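Local atomic coordinates of aminopentol aminotransferase (Sphingopyxis macrogoltabida, PDB entry 6HBS), a protein that catalyses the pyridoxal-phosphate-dependent deamination of aminopentol (hydrolysed fumonisin B1) to its 2-keto form, with pyruvate as the preferred amino-group acceptor. Residues G248-F260 / I266-A278. Numbering follows the deposited sequence.
Sequences GIEPDLSCWGKCF and ISALLGSNKARDA. With PLP (pyridoxal-5'-phosphate), chain C.
Ser254 with Leu270 and Trp256 with Ala268 each exchange N-H...O=C bonds in both directions, all four 2.9 Å between N and O. They tie strands 253-256 and 267-271 into an antiparallel beta hairpin within the seven-stranded mixed sheet of this class-III aminotransferase, between strands 226-230 and 111-115. Ser272 N adds a fifth backbone bond, to Asp252 O.

A salt bridge lies just beyond the strands. Lys274, its chain bent at chi3 (90°), brings NZ down on Asp252 OD1 from above the carboxylate plane, at 3.1 Å. A water joins the same OD1 to Ser272 OG, while OD2 is held by Arg217 and the backbone N of Leu227. An alanine in place of Asp252 would probably leave Lys274 and Arg217 without their shared counter-charge and the water on Ser272 OG without its carboxylate partner.

Apolar side chains pack on both faces of the hairpin. On one, Leu269 CD1 lies 4.0 Å from Cys255 SG, and Leu253 CD2 reaches past Gly271 to Ala275 CB; a beta carbon on Gly271 would press tightly on that methyl. On the other, Leu270 crosses Trp256 at about a right angle, Leu270 CD2 3.9 Å from Trp256 CD1, and the indole NE1 donates to Ser254 OG, which also bonds His108. Phe260, with CG between its backbone N and carbonyl carbon (chi1 72°), turns its ring back so that CE1 meets Ile266 CG2 and CZ meets Ala268 CB.

At the cofactor end, Lys258 NZ is covalently bound to PLP C4A, the internal aldimine. A water connects both segments to the cofactor: it accepts from Lys258 N and donates to Ser267 OG, itself also hydrogen-bonded to Lys116 O, and, at 3.0 Å, to phosphate oxygen O3P of PLP.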
ATOM      1  N   GLY A 248      31.379  -0.185   2.579  1.00 32.76           N
ATOM      2  CA  GLY A 248      31.798   1.227   2.506  1.00 32.53           C
ATOM      3  C   GLY A 248      31.167   1.978   1.336  1.00 33.77           C
ATOM      4  O   GLY A 248      31.686   2.988   0.902  1.00 33.07           O
ATOM      5  N   ILE A 249      30.008   1.516   0.847  1.00 31.07           N
ATOM      6  CA  ILE A 249      29.340   2.165  -0.279  1.00 31.32           C
ATOM      7  C   ILE A 249      27.982   2.683   0.200  1.00 29.20           C
ATOM      8  O   ILE A 249      27.135   1.870   0.568  1.00 29.47           O
ATOM      9  CB  ILE A 249      29.179   1.203  -1.471  1.00 30.76           C
ATOM     10  CG1 ILE A 249      30.526   0.679  -1.966  1.00 32.22           C
ATOM     11  CG2 ILE A 249      28.391   1.877  -2.589  1.00 32.39           C
ATOM     12  CD1 ILE A 249      31.378   1.735  -2.623  1.00 33.97           C
ATOM     13  N   GLU A 250      27.800   4.010   0.144  1.00 25.54           N
ATOM     14  CA  GLU A 250      26.545   4.669   0.518  1.00 27.21           C
ATOM     15  C   GLU A 250      25.744   5.025  -0.725  1.00 25.53           C
ATOM     16  O   GLU A 250      26.216   5.708  -1.631  1.00 24.95           O
ATOM     17  CB  GLU A 250      26.796   5.919   1.358  1.00 28.07           C
ATOM     18  CG  GLU A 250      27.385   5.611   2.715  1.00 31.53           C
ATOM     19  CD  GLU A 250      27.591   6.819   3.613  1.00 37.19           C
ATOM     20  OE1 GLU A 250      28.220   6.660   4.674  1.00 45.27           O
ATOM     21  OE2 GLU A 250      27.100   7.906   3.269  1.00 42.70           O
ATOM     22  N   PRO A 251      24.463   4.603  -0.798  1.00 23.26           N
ATOM     23  CA  PRO A 251      23.602   5.040  -1.886  1.00 21.31           C
ATOM     24  C   PRO A 251      23.132   6.495  -1.699  1.00 19.92           C
ATOM     25  O   PRO A 251      23.347   7.107  -0.654  1.00 20.44           O
ATOM     26  CB  PRO A 251      22.435   4.051  -1.792  1.00 23.12           C
ATOM     27  CG  PRO A 251      22.342   3.780  -0.300  1.00 23.77           C
ATOM     28  CD  PRO A 251      23.783   3.736   0.168  1.00 23.03           C
ATOM     29  N   ASP A 252      22.452   7.007  -2.717  1.00 19.32           N
ATOM     30  CA  ASP A 252      21.733   8.265  -2.648  1.00 22.10           C
ATOM     31  C   ASP A 252      20.330   8.053  -2.062  1.00 21.53           C
ATOM     32  O   ASP A 252      19.877   8.889  -1.301  1.00 22.67           O
ATOM     33  CB  ASP A 252      21.635   8.893  -4.024  1.00 23.88           C
ATOM     34  CG  ASP A 252      23.026   9.097  -4.612  1.00 26.14           C
ATOM     35  OD1 ASP A 252      23.845   9.646  -3.892  1.00 29.69           O
ATOM     36  OD2 ASP A 252      23.287   8.613  -5.713  1.00 23.58           O
ATOM     37  N   LEU A 253      19.650   6.982  -2.476  1.00 19.43           N
ATOM     38  CA  LEU A 253      18.323   6.608  -1.957  1.00 19.89           C
ATOM     39  C   LEU A 253      18.407   5.163  -1.483  1.00 20.55           C
ATOM     40  O   LEU A 253      19.091   4.352  -2.073  1.00 19.36           O
ATOM     41  CB  LEU A 253      17.248   6.692  -3.049  1.00 19.36           C
ATOM     42  CG  LEU A 253      17.061   8.015  -3.793  1.00 20.40           C
ATOM     43  CD1 LEU A 253      16.001   7.880  -4.859  1.00 20.09           C
ATOM     44  CD2 LEU A 253      16.700   9.159  -2.855  1.00 21.50           C
ATOM     45  N   SER A 254      17.647   4.836  -0.454  1.00 19.15           N
ATOM     46  CA  SER A 254      17.436   3.450  -0.080  1.00 20.09           C
ATOM     47  C   SER A 254      15.946   3.261   0.209  1.00 19.58           C
ATOM     48  O   SER A 254      15.295   4.149   0.779  1.00 18.02           O
ATOM     49  CB  SER A 254      18.303   3.054   1.099  1.00 20.43           C
ATOM     50  OG  SER A 254      18.135   3.949   2.190  1.00 20.60           O
ATOM     51  N   CYS A 255      15.443   2.094  -0.174  1.00 17.38           N
ATOM     52  CA  CYS A 255      14.078   1.692  -0.031  1.00 17.21           C
ATOM     53  C   CYS A 255      13.994   0.629   1.065  1.00 18.05           C
ATOM     54  O   CYS A 255      14.813  -0.332   1.109  1.00 18.15           O
ATOM     55  CB  CYS A 255      13.544   1.100  -1.328  1.00 17.59           C
ATOM     56  SG  CYS A 255      13.640   2.217  -2.753  1.00 19.36           S
ATOM     57  N   TRP A 256      12.998   0.788   1.937  1.00 15.54           N
ATOM     58  CA  TRP A 256      12.831  -0.035   3.127  1.00 16.15           C
ATOM     59  C   TRP A 256      11.367  -0.452   3.244  1.00 16.06           C
ATOM     60  O   TRP A 256      10.462   0.247   2.768  1.00 14.79           O
ATOM     61  CB  TRP A 256      13.243   0.726   4.375  1.00 15.87           C
ATOM     62  CG  TRP A 256      14.661   1.178   4.376  1.00 17.38           C
ATOM     63  CD1 TRP A 256      15.174   2.271   3.748  1.00 19.02           C
ATOM     64  CD2 TRP A 256      15.735   0.594   5.109  1.00 17.20           C
ATOM     65  NE1 TRP A 256      16.513   2.376   4.001  1.00 19.30           N
ATOM     66  CE2 TRP A 256      16.885   1.372   4.840  1.00 17.76           C
ATOM     67  CE3 TRP A 256      15.855  -0.523   5.947  1.00 17.85           C
ATOM     68  CZ2 TRP A 256      18.121   1.079   5.401  1.00 17.54           C
ATOM     69  CZ3 TRP A 256      17.085  -0.813   6.489  1.00 18.33           C
ATOM     70  CH2 TRP A 256      18.203  -0.037   6.200  1.00 16.78           C
ATOM     71  N   GLY A 257      11.157  -1.619   3.858  1.00 17.25           N
ATOM     72  CA  GLY A 257       9.807  -2.109   4.107  1.00 16.90           C
ATOM     73  C   GLY A 257       9.878  -3.422   4.847  1.00 17.56           C
ATOM     74  O   GLY A 257      10.880  -3.683   5.565  1.00 19.02           O
ATOM     75  N   LYS A 258       8.806  -4.197   4.722  1.00 16.47           N
ATOM     76  CA  LYS A 258       8.594  -5.531   5.331  1.00 18.72           C
ATOM     77  C   LYS A 258       8.645  -5.484   6.867  1.00 17.22           C
ATOM     78  O   LYS A 258       7.629  -5.714   7.497  1.00 17.93           O
ATOM     79  CB  LYS A 258       9.529  -6.589   4.718  1.00 18.46           C
ATOM     80  CG  LYS A 258       9.093  -6.993   3.305  1.00 20.69           C
ATOM     81  CD  LYS A 258       9.864  -8.100   2.586  1.00 21.82           C
ATOM     82  CE  LYS A 258       9.147  -8.616   1.334  1.00 23.25           C
ATOM     83  NZ  LYS A 258       9.408  -7.830   0.083  1.00 29.82           N
ATOM     84  N   CYS A 259       9.828  -5.308   7.451  1.00 16.77           N
ATOM     85  CA  CYS A 259      10.039  -5.729   8.824  1.00 17.45           C
ATOM     86  C   CYS A 259      10.361  -4.576   9.768  1.00 16.81           C
ATOM     87  O   CYS A 259      10.466  -4.835  10.955  1.00 17.99           O
ATOM     88  CB  CYS A 259      11.148  -6.774   8.913  1.00 17.85           C
ATOM     89  SG  CYS A 259      12.812  -6.083   8.796  1.00 20.12           S
ATOM     90  N   PHE A 260      10.415  -3.320   9.315  1.00 15.56           N
ATOM     91  CA  PHE A 260      10.849  -2.249  10.267  1.00 17.64           C
ATOM     92  C   PHE A 260       9.735  -1.794  11.231  1.00 16.46           C
ATOM     93  O   PHE A 260       9.983  -0.972  12.110  1.00 16.40           O
ATOM     94  CB  PHE A 260      11.563  -1.091   9.580  1.00 17.17           C
ATOM     95  CG  PHE A 260      10.753  -0.148   8.738  1.00 17.84           C
ATOM     96  CD1 PHE A 260       9.974   0.843   9.316  1.00 16.54           C
ATOM     97  CD2 PHE A 260      10.828  -0.205   7.357  1.00 16.72           C
ATOM     98  CE1 PHE A 260       9.247   1.714   8.522  1.00 17.17           C
ATOM     99  CE2 PHE A 260      10.110   0.679   6.568  1.00 16.65           C
ATOM    100  CZ  PHE A 260       9.336   1.654   7.147  1.00 16.37           C
ATOM    101  N   ILE A 266       4.017  -0.595   6.737  1.00 15.75           N
ATOM    102  CA  ILE A 266       4.663   0.659   6.510  1.00 16.83           C
ATOM    103  C   ILE A 266       5.975   0.373   5.747  1.00 16.27           C
ATOM    104  O   ILE A 266       6.663  -0.626   6.003  1.00 15.15           O
ATOM    105  CB  ILE A 266       4.906   1.451   7.806  1.00 16.99           C
ATOM    106  CG1 ILE A 266       5.564   2.802   7.525  1.00 16.49           C
ATOM    107  CG2 ILE A 266       5.698   0.643   8.837  1.00 18.21           C
ATOM    108  CD1 ILE A 266       5.489   3.774   8.672  1.00 17.76           C
ATOM    109  N   SER A 267       6.276   1.266   4.810  1.00 16.48           N
ATOM    110  CA  SER A 267       7.494   1.217   3.946  1.00 16.45           C
ATOM    111  C   SER A 267       8.052   2.629   3.885  1.00 16.97           C
ATOM    112  O   SER A 267       7.393   3.587   4.332  1.00 16.07           O
ATOM    113  CB  SER A 267       7.184   0.642   2.563  1.00 17.29           C
ATOM    114  OG  SER A 267       6.685  -0.695   2.659  1.00 15.73           O
ATOM    115  N   ALA A 268       9.287   2.778   3.404  1.00 15.70           N
ATOM    116  CA  ALA A 268       9.958   4.052   3.466  1.00 16.27           C
ATOM    117  C   ALA A 268      10.918   4.218   2.298  1.00 15.94           C
ATOM    118  O   ALA A 268      11.562   3.250   1.874  1.00 14.98           O
ATOM    119  CB  ALA A 268      10.739   4.201   4.746  1.00 16.44           C
ATOM    120  N   LEU A 269      11.048   5.476   1.880  1.00 16.46           N
ATOM    121  CA  LEU A 269      12.153   5.972   1.056  1.00 17.34           C
ATOM    122  C   LEU A 269      13.054   6.887   1.894  1.00 17.69           C
ATOM    123  O   LEU A 269      12.598   7.909   2.402  1.00 19.31           O
ATOM    124  CB  LEU A 269      11.580   6.705  -0.154  1.00 17.40           C
ATOM    125  CG  LEU A 269      12.642   7.205  -1.148  1.00 18.17           C
ATOM    126  CD1 LEU A 269      13.448   6.034  -1.667  1.00 18.70           C
ATOM    127  CD2 LEU A 269      12.005   7.950  -2.314  1.00 18.88           C
ATOM    128  N   LEU A 270      14.335   6.532   2.025  1.00 17.91           N
ATOM    129  CA  LEU A 270      15.370   7.329   2.740  1.00 19.31           C
ATOM    130  C   LEU A 270      16.281   7.973   1.696  1.00 20.88           C
ATOM    131  O   LEU A 270      16.640   7.316   0.724  1.00 19.83           O
ATOM    132  CB  LEU A 270      16.163   6.423   3.680  1.00 20.42           C
ATOM    133  CG  LEU A 270      15.571   6.142   5.070  1.00 21.66           C
ATOM    134  CD1 LEU A 270      15.774   7.307   6.020  1.00 24.36           C
ATOM    135  CD2 LEU A 270      14.097   5.809   4.972  1.00 20.99           C
ATOM    136  N   GLY A 271      16.596   9.262   1.859  1.00 20.21           N
ATOM    137  CA  GLY A 271      17.286   9.959   0.785  1.00 20.71           C
ATOM    138  C   GLY A 271      18.248  10.988   1.320  1.00 20.58           C
ATOM    139  O   GLY A 271      18.037  11.494   2.412  1.00 18.58           O
ATOM    140  N   SER A 272      19.325  11.233   0.567  1.00 20.36           N
ATOM    141  CA  SER A 272      20.285  12.253   0.905  1.00 22.01           C
ATOM    142  C   SER A 272      19.756  13.620   0.448  1.00 21.58           C
ATOM    143  O   SER A 272      18.855  13.722  -0.390  1.00 22.75           O
ATOM    144  CB  SER A 272      21.638  11.943   0.307  1.00 23.14           C
ATOM    145  OG  SER A 272      21.621  12.235  -1.065  1.00 27.06           O
ATOM    146  N   ASN A 273      20.331  14.678   1.014  1.00 23.80           N
ATOM    147  CA  ASN A 273      19.982  16.063   0.691  1.00 25.45           C
ATOM    148  C   ASN A 273      20.097  16.339  -0.810  1.00 27.30           C
ATOM    149  O   ASN A 273      19.370  17.138  -1.331  1.00 31.56           O
ATOM    150  CB  ASN A 273      20.802  17.033   1.543  1.00 25.41           C
ATOM    151  CG  ASN A 273      20.182  17.213   2.911  1.00 25.45           C
ATOM    152  OD1 ASN A 273      18.962  17.113   3.047  1.00 27.32           O
ATOM    153  ND2 ASN A 273      20.997  17.432   3.930  1.00 24.98           N
ATOM    154  N   LYS A 274      20.980  15.632  -1.512  1.00 26.46           N
ATOM    155  CA  LYS A 274      21.147  15.840  -2.959  1.00 28.72           C
ATOM    156  C   LYS A 274      19.792  15.697  -3.675  1.00 27.18           C
ATOM    157  O   LYS A 274      19.514  16.428  -4.646  1.00 26.48           O
ATOM    158  CB  LYS A 274      22.192  14.837  -3.457  1.00 31.30           C
ATOM    159  CG  LYS A 274      22.252  14.615  -4.957  1.00 36.98           C
ATOM    160  CD  LYS A 274      23.590  14.080  -5.414  1.00 41.18           C
ATOM    161  CE  LYS A 274      23.628  12.572  -5.413  1.00 42.84           C
ATOM    162  NZ  LYS A 274      25.014  12.042  -5.499  1.00 44.03           N
ATOM    163  N   ALA A 275      18.953  14.758  -3.201  1.00 24.21           N
ATOM    164  CA  ALA A 275      17.696  14.373  -3.859  1.00 24.02           C
ATOM    165  C   ALA A 275      16.462  15.073  -3.272  1.00 22.53           C
ATOM    166  O   ALA A 275      15.352  14.763  -3.702  1.00 22.90           O
ATOM    167  CB  ALA A 275      17.510  12.878  -3.746  1.00 25.65           C
ATOM    168  N   ARG A 276      16.646  15.974  -2.305  1.00 24.07           N
ATOM    169  CA  ARG A 276      15.550  16.530  -1.515  1.00 23.54           C
ATOM    170  C   ARG A 276      14.605  17.345  -2.408  1.00 25.30           C
ATOM    171  O   ARG A 276      13.366  17.206  -2.299  1.00 26.06           O
ATOM    172  CB  ARG A 276      16.091  17.370  -0.353  1.00 25.91           C
ATOM    173  CG  ARG A 276      15.013  17.861   0.606  1.00 25.56           C
ATOM    174  CD  ARG A 276      15.534  18.813   1.665  1.00 24.59           C
ATOM    175  NE  ARG A 276      16.349  18.148   2.660  1.00 24.13           N
ATOM    176  CZ  ARG A 276      15.891  17.659   3.808  1.00 24.16           C
ATOM    177  NH1 ARG A 276      14.596  17.762   4.097  1.00 22.54           N
ATOM    178  NH2 ARG A 276      16.722  17.030   4.628  1.00 21.62           N
ATOM    179  N   ASP A 277      15.159  18.170  -3.313  1.00 24.59           N
ATOM    180  CA  ASP A 277      14.311  19.038  -4.146  1.00 26.61           C
ATOM    181  C   ASP A 277      13.404  18.210  -5.046  1.00 25.42           C
ATOM    182  O   ASP A 277      12.246  18.573  -5.230  1.00 23.99           O
ATOM    183  CB  ASP A 277      15.095  20.005  -5.042  1.00 30.39           C
ATOM    184  CG  ASP A 277      15.668  21.191  -4.290  1.00 33.91           C
ATOM    185  OD1 ASP A 277      15.161  21.509  -3.201  1.00 31.42           O
ATOM    186  OD2 ASP A 277      16.635  21.775  -4.799  1.00 45.12           O
ATOM    187  N   ALA A 278      13.947  17.133  -5.634  1.00 23.18           N
ATOM    188  CA  ALA A 278      13.157  16.284  -6.515  1.00 23.75           C
ATOM    189  C   ALA A 278      12.053  15.561  -5.724  1.00 21.92           C
ATOM    190  O   ALA A 278      10.971  15.326  -6.218  1.00 22.04           O
ATOM    191  CB  ALA A 278      14.054  15.290  -7.209  1.00 25.45           C
TER
HETATM  192  N1  PLP C 501      11.765  -4.901  -3.292  1.00 22.84           N
HETATM  193  C2  PLP C 501      12.240  -6.066  -2.800  1.00 22.56           C
HETATM  194  C2A PLP C 501      13.715  -6.387  -2.817  1.00 22.58           C
HETATM  195  C3  PLP C 501      11.311  -7.002  -2.172  1.00 23.46           C
HETATM  196  O3  PLP C 501      11.752  -8.169  -1.658  1.00 27.16           O
HETATM  197  C4  PLP C 501       9.874  -6.654  -2.101  1.00 24.14           C
HETATM  198  C4A PLP C 501       8.960  -7.622  -1.439  1.00 27.75           C
HETATM  199  C5  PLP C 501       9.473  -5.365  -2.741  1.00 22.24           C
HETATM  200  C6  PLP C 501      10.461  -4.549  -3.279  1.00 21.74           C
HETATM  201  C5A PLP C 501       8.025  -4.878  -2.769  1.00 22.22           C
HETATM  202  O4P PLP C 501       7.470  -4.777  -1.433  1.00 21.35           O
HETATM  203  P   PLP C 501       5.879  -5.015  -1.357  1.00 20.19           P
HETATM  204  O1P PLP C 501       5.600  -6.418  -1.657  1.00 21.89           O
HETATM  205  O2P PLP C 501       5.311  -4.128  -2.428  1.00 18.60           O
HETATM  206  O3P PLP C 501       5.606  -4.614   0.076  1.00 18.00           O
HETATM  207  O   HOH W   1      23.796  11.181  -1.919  1.00 31.34           O
HETATM  208  O   HOH W   2       7.286  -3.502   2.360  1.00 19.65           O
HETATM  209  O   HOH W   3       8.198  -2.407   7.506  1.00 17.96           O